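Local coordinates for phenol hydroxylase component phL (PDB 3U52), which probably serves as the beta subunit of a bacterial multicomponent phenol hydroxylase, supporting the subunit that carries out the hydroxylation of phenols, at residues Asn87-Ala95 with Phe252-Ser260; His153-Ile163 with Gln218-Tyr227. All coordinates share one frame; numbering follows the deposited sequence.

Interaction 1. Residues Asn87-Ala95 with Phe252-Ser260; sequences NRAKMQESA and FMRDWYKES
R88 meets E259 end-on: both terminal nitrogens grip the carboxylate, one to each oxygen, in a two-pronged salt bridge. NH1 of R88 lies 2.9 Å from E259 OE1 and uses the syn lone pair of that oxygen, while R88 NH2 reaches E259 OE2 at 2.7 Å with a nearly straight N-H...O angle of 173°. The two flat groups are nearly coplanar, so the paired bonds resist twisting of either. One turn along, the contact becomes apolar. The M91 methyl sits over a face of the F252 ring, offset toward its rim, with CE 3.8 Å from the ring centroid of F252. A bend in the last torsion of M91 (chi3 68°) turns this methyl onto the ring, and the sulfur follows as an oblique Met-aromatic contact. A95 CB closes on the same ring, 4.2 Å from F252 CD1. Between the two patches, M91 CE touches W256 CB at 4.3 Å, and R88 NH2 comes obliquely to within 3.8 Å of W256 CD1.

A second shell fixes these groups. D159 takes R88 NE in a salt bridge and probably accepts from W256 NE1, R77 is a further ion partner of E259 OE2, and the Y166 ring meets that of F252. The contact joins helices 81-105 and 251-274, antiparallel at 155°, consistent with the ferritin-like bundle of this hydroxylase family; Y257 turns from the latter to the xenon pocket. Helix 147-175 packs alongside both through Y166 and T156, and helix 81-105 also packs against the second subunit.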
loop_
_atom_site.group_PDB
_atom_site.type_symbol
_atom_site.label_atom_id
_atom_site.label_comp_id
_atom_site.label_asym_id
_atom_site.label_seq_id
_atom_site.Cartn_x
_atom_site.Cartn_y
_atom_site.Cartn_z
ATOM N N ASN D 87 -13.137 5.334 -7.551
ATOM C CA ASN D 87 -14.452 5.019 -8.110
ATOM C C ASN D 87 -14.424 5.049 -9.635
ATOM O O ASN D 87 -14.888 4.106 -10.294
ATOM C CB ASN D 87 -15.478 5.993 -7.550
ATOM C CG ASN D 87 -16.862 5.623 -7.916
ATOM O OD1 ASN D 87 -17.324 5.878 -9.053
ATOM N ND2 ASN D 87 -17.558 4.979 -6.966
ATOM N N ARG D 88 -13.838 6.081 -10.227
ATOM C CA ARG D 88 -13.769 6.124 -11.678
ATOM C C ARG D 88 -12.969 4.975 -12.337
ATOM O O ARG D 88 -13.297 4.527 -13.443
ATOM C CB ARG D 88 -13.207 7.473 -12.125
ATOM C CG ARG D 88 -14.175 8.636 -11.736
ATOM C CD ARG D 88 -15.420 8.606 -12.633
ATOM N NE ARG D 88 -16.381 9.663 -12.219
ATOM C CZ ARG D 88 -17.319 9.547 -11.292
ATOM N NH1 ARG D 88 -17.488 8.412 -10.638
ATOM N NH2 ARG D 88 -18.095 10.601 -11.003
ATOM N N ALA D 89 -11.863 4.581 -11.711
ATOM C CA ALA D 89 -11.032 3.477 -12.223
ATOM C C ALA D 89 -11.837 2.207 -12.343
ATOM O O ALA D 89 -11.650 1.475 -13.303
ATOM C CB ALA D 89 -9.831 3.235 -11.311
ATOM N N LYS D 90 -12.645 1.912 -11.341
ATOM C CA LYS D 90 -13.563 0.757 -11.348
ATOM C C LYS D 90 -14.558 0.847 -12.506
ATOM O O LYS D 90 -14.777 -0.137 -13.231
ATOM C CB LYS D 90 -14.327 0.741 -10.037
ATOM C CG LYS D 90 -15.256 -0.453 -9.812
ATOM C CD LYS D 90 -16.017 -0.276 -8.475
ATOM C CE LYS D 90 -16.855 -1.526 -8.091
ATOM N NZ LYS D 90 -16.968 -1.729 -6.586
ATOM N N MET D 91 -15.176 2.024 -12.678
ATOM C CA MET D 91 -16.101 2.263 -13.784
ATOM C C MET D 91 -15.477 2.104 -15.145
ATOM O O MET D 91 -16.099 1.496 -16.030
ATOM C CB MET D 91 -16.703 3.661 -13.700
ATOM C CG MET D 91 -17.709 3.829 -12.610
ATOM S SD MET D 91 -18.266 5.516 -12.368
ATOM C CE MET D 91 -19.172 5.793 -13.880
ATOM N N GLN D 92 -14.280 2.664 -15.351
ATOM C CA GLN D 92 -13.640 2.608 -16.691
ATOM C C GLN D 92 -13.211 1.189 -17.061
ATOM O O GLN D 92 -13.141 0.851 -18.250
ATOM C CB GLN D 92 -12.479 3.634 -16.893
ATOM C CG GLN D 92 -11.203 3.393 -16.088
ATOM C CD GLN D 92 -10.324 2.225 -16.605
ATOM O OE1 GLN D 92 -10.028 2.105 -17.795
ATOM N NE2 GLN D 92 -9.917 1.359 -15.691
ATOM N N GLU D 93 -12.945 0.362 -16.038
ATOM C CA GLU D 93 -12.603 -1.044 -16.275
ATOM C C GLU D 93 -13.688 -1.730 -17.096
ATOM O O GLU D 93 -13.374 -2.359 -18.124
ATOM C CB GLU D 93 -12.302 -1.827 -14.979
ATOM C CG GLU D 93 -11.918 -3.289 -15.249
ATOM C CD GLU D 93 -10.635 -3.439 -16.088
ATOM O OE1 GLU D 93 -10.618 -4.274 -17.029
ATOM O OE2 GLU D 93 -9.648 -2.719 -15.803
ATOM N N SER D 94 -14.939 -1.567 -16.675
ATOM C CA SER D 94 -16.049 -2.190 -17.385
ATOM C C SER D 94 -16.265 -1.519 -18.743
ATOM O O SER D 94 -16.648 -2.181 -19.702
ATOM C CB SER D 94 -17.342 -2.078 -16.558
ATOM O OG SER D 94 -17.283 -2.859 -15.378
ATOM N N ALA D 95 -16.052 -0.198 -18.825
ATOM C CA ALA D 95 -16.304 0.509 -20.080
ATOM C C ALA D 95 -15.274 0.126 -21.116
ATOM O O ALA D 95 -15.621 -0.058 -22.254
ATOM C CB ALA D 95 -16.340 2.026 -19.851
ATOM N N PHE D 252 -21.737 3.543 -19.001
ATOM C CA PHE D 252 -20.954 4.453 -18.192
ATOM C C PHE D 252 -21.791 5.732 -17.879
ATOM O O PHE D 252 -21.877 6.172 -16.732
ATOM C CB PHE D 252 -19.632 4.786 -18.904
ATOM C CG PHE D 252 -18.719 5.666 -18.093
ATOM C CD1 PHE D 252 -17.693 5.093 -17.307
ATOM C CD2 PHE D 252 -18.872 7.067 -18.108
ATOM C CE1 PHE D 252 -16.815 5.910 -16.535
ATOM C CE2 PHE D 252 -18.016 7.908 -17.339
ATOM C CZ PHE D 252 -16.996 7.325 -16.530
ATOM N N MET D 253 -22.451 6.280 -18.904
ATOM C CA MET D 253 -23.206 7.540 -18.802
ATOM C C MET D 253 -24.422 7.381 -17.905
ATOM O O MET D 253 -24.760 8.308 -17.150
ATOM C CB MET D 253 -23.668 8.014 -20.193
ATOM C CG MET D 253 -22.598 8.528 -21.139
ATOM S SD MET D 253 -21.417 7.321 -21.731
ATOM C CE MET D 253 -21.360 7.831 -23.467
ATOM N N ARG D 254 -25.115 6.241 -17.973
ATOM C CA ARG D 254 -26.240 6.021 -17.040
ATOM C C ARG D 254 -25.825 5.890 -15.567
ATOM O O ARG D 254 -26.470 6.483 -14.669
ATOM C CB ARG D 254 -27.141 4.840 -17.457
ATOM C CG ARG D 254 -28.029 5.140 -18.663
ATOM C CD ARG D 254 -28.899 3.901 -19.067
ATOM N NE ARG D 254 -28.043 2.836 -19.593
ATOM C CZ ARG D 254 -27.636 2.782 -20.853
ATOM N NH1 ARG D 254 -28.058 3.710 -21.699
ATOM N NH2 ARG D 254 -26.808 1.802 -21.266
ATOM N N ASP D 255 -24.762 5.116 -15.311
ATOM C CA ASP D 255 -24.208 5.015 -13.968
ATOM C C ASP D 255 -23.708 6.383 -13.459
ATOM O O ASP D 255 -23.962 6.753 -12.306
ATOM C CB ASP D 255 -23.034 3.989 -13.958
ATOM C CG ASP D 255 -23.528 2.509 -13.997
ATOM O OD1 ASP D 255 -24.754 2.286 -13.809
ATOM O OD2 ASP D 255 -22.699 1.575 -14.246
ATOM N N TRP D 256 -22.970 7.105 -14.306
ATOM C CA TRP D 256 -22.471 8.453 -13.966
ATOM C C TRP D 256 -23.624 9.391 -13.551
ATOM O O TRP D 256 -23.579 10.064 -12.505
ATOM C CB TRP D 256 -21.666 9.078 -15.142
ATOM C CG TRP D 256 -21.288 10.500 -14.863
ATOM C CD1 TRP D 256 -20.212 10.923 -14.131
ATOM C CD2 TRP D 256 -22.039 11.695 -15.198
ATOM N NE1 TRP D 256 -20.216 12.301 -14.031
ATOM C CE2 TRP D 256 -21.310 12.802 -14.681
ATOM C CE3 TRP D 256 -23.211 11.941 -15.944
ATOM C CZ2 TRP D 256 -21.733 14.133 -14.855
ATOM C CZ3 TRP D 256 -23.650 13.268 -16.092
ATOM C CH2 TRP D 256 -22.910 14.345 -15.535
ATOM N N TYR D 257 -24.663 9.412 -14.376
ATOM C CA TYR D 257 -25.804 10.277 -14.162
ATOM C C TYR D 257 -26.485 10.001 -12.864
ATOM O O TYR D 257 -26.755 10.945 -12.118
ATOM C CB TYR D 257 -26.815 10.175 -15.290
ATOM C CG TYR D 257 -27.965 11.127 -15.106
ATOM C CD1 TYR D 257 -27.759 12.494 -15.149
ATOM C CD2 TYR D 257 -29.256 10.645 -14.832
ATOM C CE1 TYR D 257 -28.799 13.370 -14.974
ATOM C CE2 TYR D 257 -30.319 11.515 -14.652
ATOM C CZ TYR D 257 -30.069 12.887 -14.732
ATOM O OH TYR D 257 -31.053 13.793 -14.553
ATOM N N LYS D 258 -26.752 8.724 -12.573
ATOM C CA LYS D 258 -27.389 8.338 -11.309
ATOM C C LYS D 258 -26.600 8.834 -10.094
ATOM O O LYS D 258 -27.181 9.334 -9.113
ATOM C CB LYS D 258 -27.525 6.805 -11.230
ATOM C CG LYS D 258 -28.618 6.268 -12.152
ATOM C CD LYS D 258 -30.001 6.898 -11.707
ATOM C CE LYS D 258 -30.858 7.481 -12.868
ATOM N NZ LYS D 258 -31.972 6.581 -13.318
ATOM N N GLU D 259 -25.284 8.685 -10.157
ATOM C CA GLU D 259 -24.412 9.161 -9.066
ATOM C C GLU D 259 -24.426 10.696 -8.956
ATOM O O GLU D 259 -24.327 11.239 -7.878
ATOM C CB GLU D 259 -22.985 8.618 -9.277
ATOM C CG GLU D 259 -21.955 9.141 -8.260
ATOM C CD GLU D 259 -20.549 9.238 -8.859
ATOM O OE1 GLU D 259 -19.863 8.185 -8.919
ATOM O OE2 GLU D 259 -20.143 10.368 -9.287
ATOM N N SER D 260 -24.548 11.401 -10.073
ATOM C CA SER D 260 -24.401 12.849 -10.070
ATOM C C SER D 260 -25.610 13.542 -9.452
ATOM O O SER D 260 -25.514 14.619 -8.895
ATOM C CB SER D 260 -24.194 13.355 -11.488
ATOM O OG SER D 260 -25.436 13.361 -12.169
#

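Interaction 2. Residues His153-Ile163 with Gln218-Tyr227; sequences HIYTGMDRLGI and QNILIDGMMY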
loop_
_atom_site.group_PDB
_atom_site.type_symbol
_atom_site.label_atom_id
_atom_site.label_comp_id
_atom_site.label_asym_id
_atom_site.label_seq_id
_atom_site.Cartn_x
_atom_site.Cartn_y
_atom_site.Cartn_z
ATOM N N HIS D 153 -17.075 20.405 -8.751
ATOM C CA HIS D 153 -17.060 20.873 -10.148
ATOM C C HIS D 153 -15.855 20.458 -11.022
ATOM O O HIS D 153 -16.038 20.157 -12.198
ATOM C CB HIS D 153 -17.319 22.392 -10.185
ATOM C CG HIS D 153 -18.693 22.735 -9.748
ATOM N ND1 HIS D 153 -19.016 22.960 -8.431
ATOM C CD2 HIS D 153 -19.846 22.859 -10.449
ATOM C CE1 HIS D 153 -20.309 23.216 -8.335
ATOM N NE2 HIS D 153 -20.833 23.172 -9.543
ATOM N N ILE D 154 -14.640 20.394 -10.471
ATOM C CA ILE D 154 -13.548 19.870 -11.273
ATOM C C ILE D 154 -13.763 18.360 -11.563
ATOM O O ILE D 154 -13.511 17.918 -12.676
ATOM C CB ILE D 154 -12.116 20.135 -10.702
ATOM C CG1 ILE D 154 -11.058 19.781 -11.754
ATOM C CG2 ILE D 154 -11.831 19.275 -9.461
ATOM C CD1 ILE D 154 -10.481 20.916 -12.538
ATOM N N TYR D 155 -14.226 17.589 -10.577
ATOM C CA TYR D 155 -14.503 16.148 -10.796
ATOM C C TYR D 155 -15.548 15.971 -11.917
ATOM O O TYR D 155 -15.359 15.194 -12.851
ATOM C CB TYR D 155 -15.017 15.494 -9.496
ATOM C CG TYR D 155 -13.998 15.494 -8.363
ATOM C CD1 TYR D 155 -14.400 15.432 -7.037
ATOM C CD2 TYR D 155 -12.609 15.525 -8.637
ATOM C CE1 TYR D 155 -13.450 15.448 -5.993
ATOM C CE2 TYR D 155 -11.666 15.533 -7.600
ATOM C CZ TYR D 155 -12.122 15.477 -6.295
ATOM O OH TYR D 155 -11.255 15.546 -5.248
ATOM N N THR D 156 -16.626 16.727 -11.842
ATOM C CA THR D 156 -17.675 16.605 -12.860
ATOM C C THR D 156 -17.196 17.088 -14.259
ATOM O O THR D 156 -17.525 16.459 -15.276
ATOM C CB THR D 156 -19.054 17.175 -12.360
ATOM O OG1 THR D 156 -20.138 16.463 -13.011
ATOM C CG2 THR D 156 -19.184 18.614 -12.645
ATOM N N GLY D 157 -16.402 18.155 -14.315
ATOM C CA GLY D 157 -15.854 18.630 -15.604
ATOM C C GLY D 157 -14.916 17.616 -16.241
ATOM O O GLY D 157 -14.916 17.432 -17.465
ATOM N N MET D 158 -14.106 16.951 -15.422
ATOM C CA MET D 158 -13.257 15.885 -15.932
ATOM C C MET D 158 -14.075 14.655 -16.391
ATOM O O MET D 158 -13.768 14.082 -17.423
ATOM C CB MET D 158 -12.141 15.532 -14.924
ATOM C CG MET D 158 -11.102 16.693 -14.677
ATOM S SD MET D 158 -10.730 17.739 -16.147
ATOM C CE MET D 158 -11.690 19.279 -15.823
ATOM N N ASP D 159 -15.138 14.311 -15.675
ATOM C CA ASP D 159 -16.095 13.267 -16.113
ATOM C C ASP D 159 -16.695 13.621 -17.480
ATOM O O ASP D 159 -16.843 12.760 -18.320
ATOM C CB ASP D 159 -17.252 13.200 -15.135
ATOM C CG ASP D 159 -16.849 12.670 -13.755
ATOM O OD1 ASP D 159 -15.782 12.034 -13.642
ATOM O OD2 ASP D 159 -17.606 12.910 -12.781
ATOM N N ARG D 160 -17.035 14.900 -17.693
ATOM C CA ARG D 160 -17.661 15.324 -18.975
ATOM C C ARG D 160 -16.699 15.139 -20.127
ATOM O O ARG D 160 -17.117 14.728 -21.203
ATOM C CB ARG D 160 -18.197 16.790 -18.958
ATOM C CG ARG D 160 -19.041 17.190 -17.782
ATOM C CD ARG D 160 -20.194 16.200 -17.491
ATOM N NE ARG D 160 -21.278 16.270 -18.467
ATOM C CZ ARG D 160 -22.365 17.034 -18.353
ATOM N NH1 ARG D 160 -22.560 17.794 -17.272
ATOM N NH2 ARG D 160 -23.266 17.022 -19.330
ATOM N N LEU D 161 -15.428 15.443 -19.915
ATOM C CA LEU D 161 -14.405 15.194 -20.917
ATOM C C LEU D 161 -14.264 13.685 -21.200
ATOM O O LEU D 161 -14.204 13.301 -22.348
ATOM C CB LEU D 161 -13.071 15.734 -20.447
ATOM C CG LEU D 161 -11.898 15.404 -21.351
ATOM C CD1 LEU D 161 -12.122 16.128 -22.725
ATOM C CD2 LEU D 161 -10.544 15.756 -20.690
ATOM N N GLY D 162 -14.210 12.864 -20.149
ATOM C CA GLY D 162 -14.255 11.388 -20.271
ATOM C C GLY D 162 -15.471 10.898 -21.045
ATOM O O GLY D 162 -15.339 10.093 -21.941
ATOM N N ILE D 163 -16.658 11.405 -20.725
ATOM C CA ILE D 163 -17.863 11.025 -21.486
ATOM C C ILE D 163 -17.782 11.413 -22.986
ATOM O O ILE D 163 -18.119 10.628 -23.873
ATOM C CB ILE D 163 -19.133 11.576 -20.821
ATOM C CG1 ILE D 163 -19.387 10.811 -19.520
ATOM C CG2 ILE D 163 -20.352 11.433 -21.748
ATOM C CD1 ILE D 163 -20.252 11.548 -18.599
ATOM N N GLN D 218 -26.271 24.378 -16.463
ATOM C CA GLN D 218 -25.512 23.225 -16.939
ATOM C C GLN D 218 -25.834 21.896 -16.197
ATOM O O GLN D 218 -26.213 20.883 -16.809
ATOM C CB GLN D 218 -24.000 23.492 -16.842
ATOM C CG GLN D 218 -23.138 22.320 -17.383
ATOM C CD GLN D 218 -23.382 22.099 -18.906
ATOM O OE1 GLN D 218 -22.815 22.799 -19.692
ATOM N NE2 GLN D 218 -24.171 21.093 -19.290
ATOM N N ASN D 219 -25.655 21.913 -14.887
ATOM C CA ASN D 219 -25.621 20.684 -14.106
ATOM C C ASN D 219 -26.988 20.193 -13.647
ATOM O O ASN D 219 -27.109 19.021 -13.313
ATOM C CB ASN D 219 -24.611 20.798 -12.931
ATOM C CG ASN D 219 -23.149 20.999 -13.415
ATOM O OD1 ASN D 219 -22.437 21.886 -12.933
ATOM N ND2 ASN D 219 -22.719 20.205 -14.394
ATOM N N ILE D 220 -28.012 21.081 -13.624
ATOM C CA ILE D 220 -29.381 20.702 -13.262
ATOM C C ILE D 220 -30.307 20.749 -14.501
ATOM O O ILE D 220 -30.871 19.726 -14.906
ATOM C CB ILE D 220 -30.033 21.623 -12.124
ATOM C CG1 ILE D 220 -29.115 21.849 -10.896
ATOM C CG2 ILE D 220 -31.433 21.084 -11.699
ATOM C CD1 ILE D 220 -28.537 20.591 -10.324
ATOM N N LEU D 221 -30.460 21.928 -15.096
ATOM C CA LEU D 221 -31.454 22.103 -16.179
ATOM C C LEU D 221 -31.111 21.381 -17.498
ATOM O O LEU D 221 -31.912 20.591 -17.984
ATOM C CB LEU D 221 -31.773 23.579 -16.423
ATOM C CG LEU D 221 -32.273 24.432 -15.235
ATOM C CD1 LEU D 221 -32.452 25.888 -15.725
ATOM C CD2 LEU D 221 -33.529 23.891 -14.494
ATOM N N ILE D 222 -29.935 21.599 -18.068
ATOM C CA ILE D 222 -29.599 20.907 -19.316
ATOM C C ILE D 222 -29.426 19.378 -19.085
ATOM O O ILE D 222 -30.101 18.561 -19.702
ATOM C CB ILE D 222 -28.353 21.525 -19.973
ATOM C CG1 ILE D 222 -28.688 22.946 -20.518
ATOM C CG2 ILE D 222 -27.886 20.664 -21.121
ATOM C CD1 ILE D 222 -27.469 23.801 -20.747
ATOM N N ASP D 223 -28.555 19.016 -18.148
ATOM C CA ASP D 223 -28.265 17.608 -17.858
ATOM C C ASP D 223 -29.496 16.864 -17.356
ATOM O O ASP D 223 -29.677 15.702 -17.685
ATOM C CB ASP D 223 -27.125 17.492 -16.828
ATOM C CG ASP D 223 -25.762 17.965 -17.386
ATOM O OD1 ASP D 223 -25.644 18.369 -18.581
ATOM O OD2 ASP D 223 -24.774 17.966 -16.605
ATOM N N GLY D 224 -30.333 17.526 -16.560
ATOM C CA GLY D 224 -31.472 16.876 -15.952
ATOM C C GLY D 224 -32.622 16.572 -16.895
ATOM O O GLY D 224 -33.587 15.883 -16.519
ATOM N N MET D 225 -32.542 17.092 -18.114
ATOM C CA MET D 225 -33.494 16.753 -19.161
ATOM C C MET D 225 -32.775 15.944 -20.211
ATOM O O MET D 225 -33.313 14.936 -20.681
ATOM C CB MET D 225 -34.065 18.036 -19.801
ATOM C CG MET D 225 -35.409 18.491 -19.217
ATOM S SD MET D 225 -36.086 19.889 -20.156
ATOM C CE MET D 225 -35.126 21.242 -19.467
ATOM N N MET D 226 -31.551 16.363 -20.566
ATOM C CA MET D 226 -30.778 15.679 -21.618
ATOM C C MET D 226 -30.439 14.206 -21.348
ATOM O O MET D 226 -30.613 13.348 -22.225
ATOM C CB MET D 226 -29.481 16.426 -21.913
ATOM C CG MET D 226 -28.632 15.747 -22.970
ATOM S SD MET D 226 -27.286 16.807 -23.469
ATOM C CE MET D 226 -26.266 16.684 -21.975
ATOM N N TYR D 227 -29.879 13.941 -20.172
ATOM C CA TYR D 227 -29.466 12.590 -19.833
ATOM C C TYR D 227 -30.637 11.602 -19.844
ATOM O O TYR D 227 -30.521 10.574 -20.468
ATOM C CB TYR D 227 -28.645 12.579 -18.524
ATOM C CG TYR D 227 -27.197 12.785 -18.842
ATOM C CD1 TYR D 227 -26.715 14.042 -19.135
ATOM C CD2 TYR D 227 -26.323 11.684 -18.943
ATOM C CE1 TYR D 227 -25.391 14.239 -19.471
ATOM C CE2 TYR D 227 -24.985 11.855 -19.282
ATOM C CZ TYR D 227 -24.540 13.130 -19.548
ATOM O OH TYR D 227 -23.233 13.310 -19.868
#
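R160 reaches across to D223, its side chain entering as a knob among Q218, N219, D223 and Y227. Bends at chi2 (-50°) and chi3 (-73°) bring its NH1/NH2 end round to the carboxylate. R160 NH2 bonds to D223 OD1 at 2.8 Å, from above the carboxylate plane, since the two groups are turned 62° apart. The other arm of this salt bridge, R160 NH1 to D223 OD2, is modelled too short to be trusted in length. Q218 NE2 reaches D223 OD1 at 3.2 Å from the opposite face; a leucine here has no amide to offer, and the carboxylate would probably turn more easily. R160 NH2 also lies at the Y227 ring edge, 3.5 Å from Y227 CE1, and E130 holds both R160 NE and Y227 OH.

Overall the axes come no closer than 13.2 Å, and away from this cluster the fit is looser, though still buried. I163 CD1 merely touches Y227 OH at 3.7 Å; at the other end H153 and N219 meet edgewise, their polar ends bonded to T215 and N137. Segment 218-227 has a pi-type turn at 218-222. Such long packed helices are consistent with the family's ferritin-like bundle, and Y227 lines a xenon site.

Interaction 2 lies almost at the centre of the chain and is wholly buried, whereas interaction 1 is about 13 Å from that centre (measured centre to centre), partly exposed and close to a second subunit. Each is organised by an arginine-carboxylate pair, but the surroundings differ: 87-95 with 252-260 adds the apolar patch of M91, F252 and A95, while 153-163 with 218-227 gathers a largely polar set round R160. D159 of interaction 2 ties the two together through R88 and W256, and W256 CZ2 also packs 3.4 Å from T156 OG1. Y257 and Y227, one from each contact, meet with nearly parallel ring planes, and both line the xenon pocket.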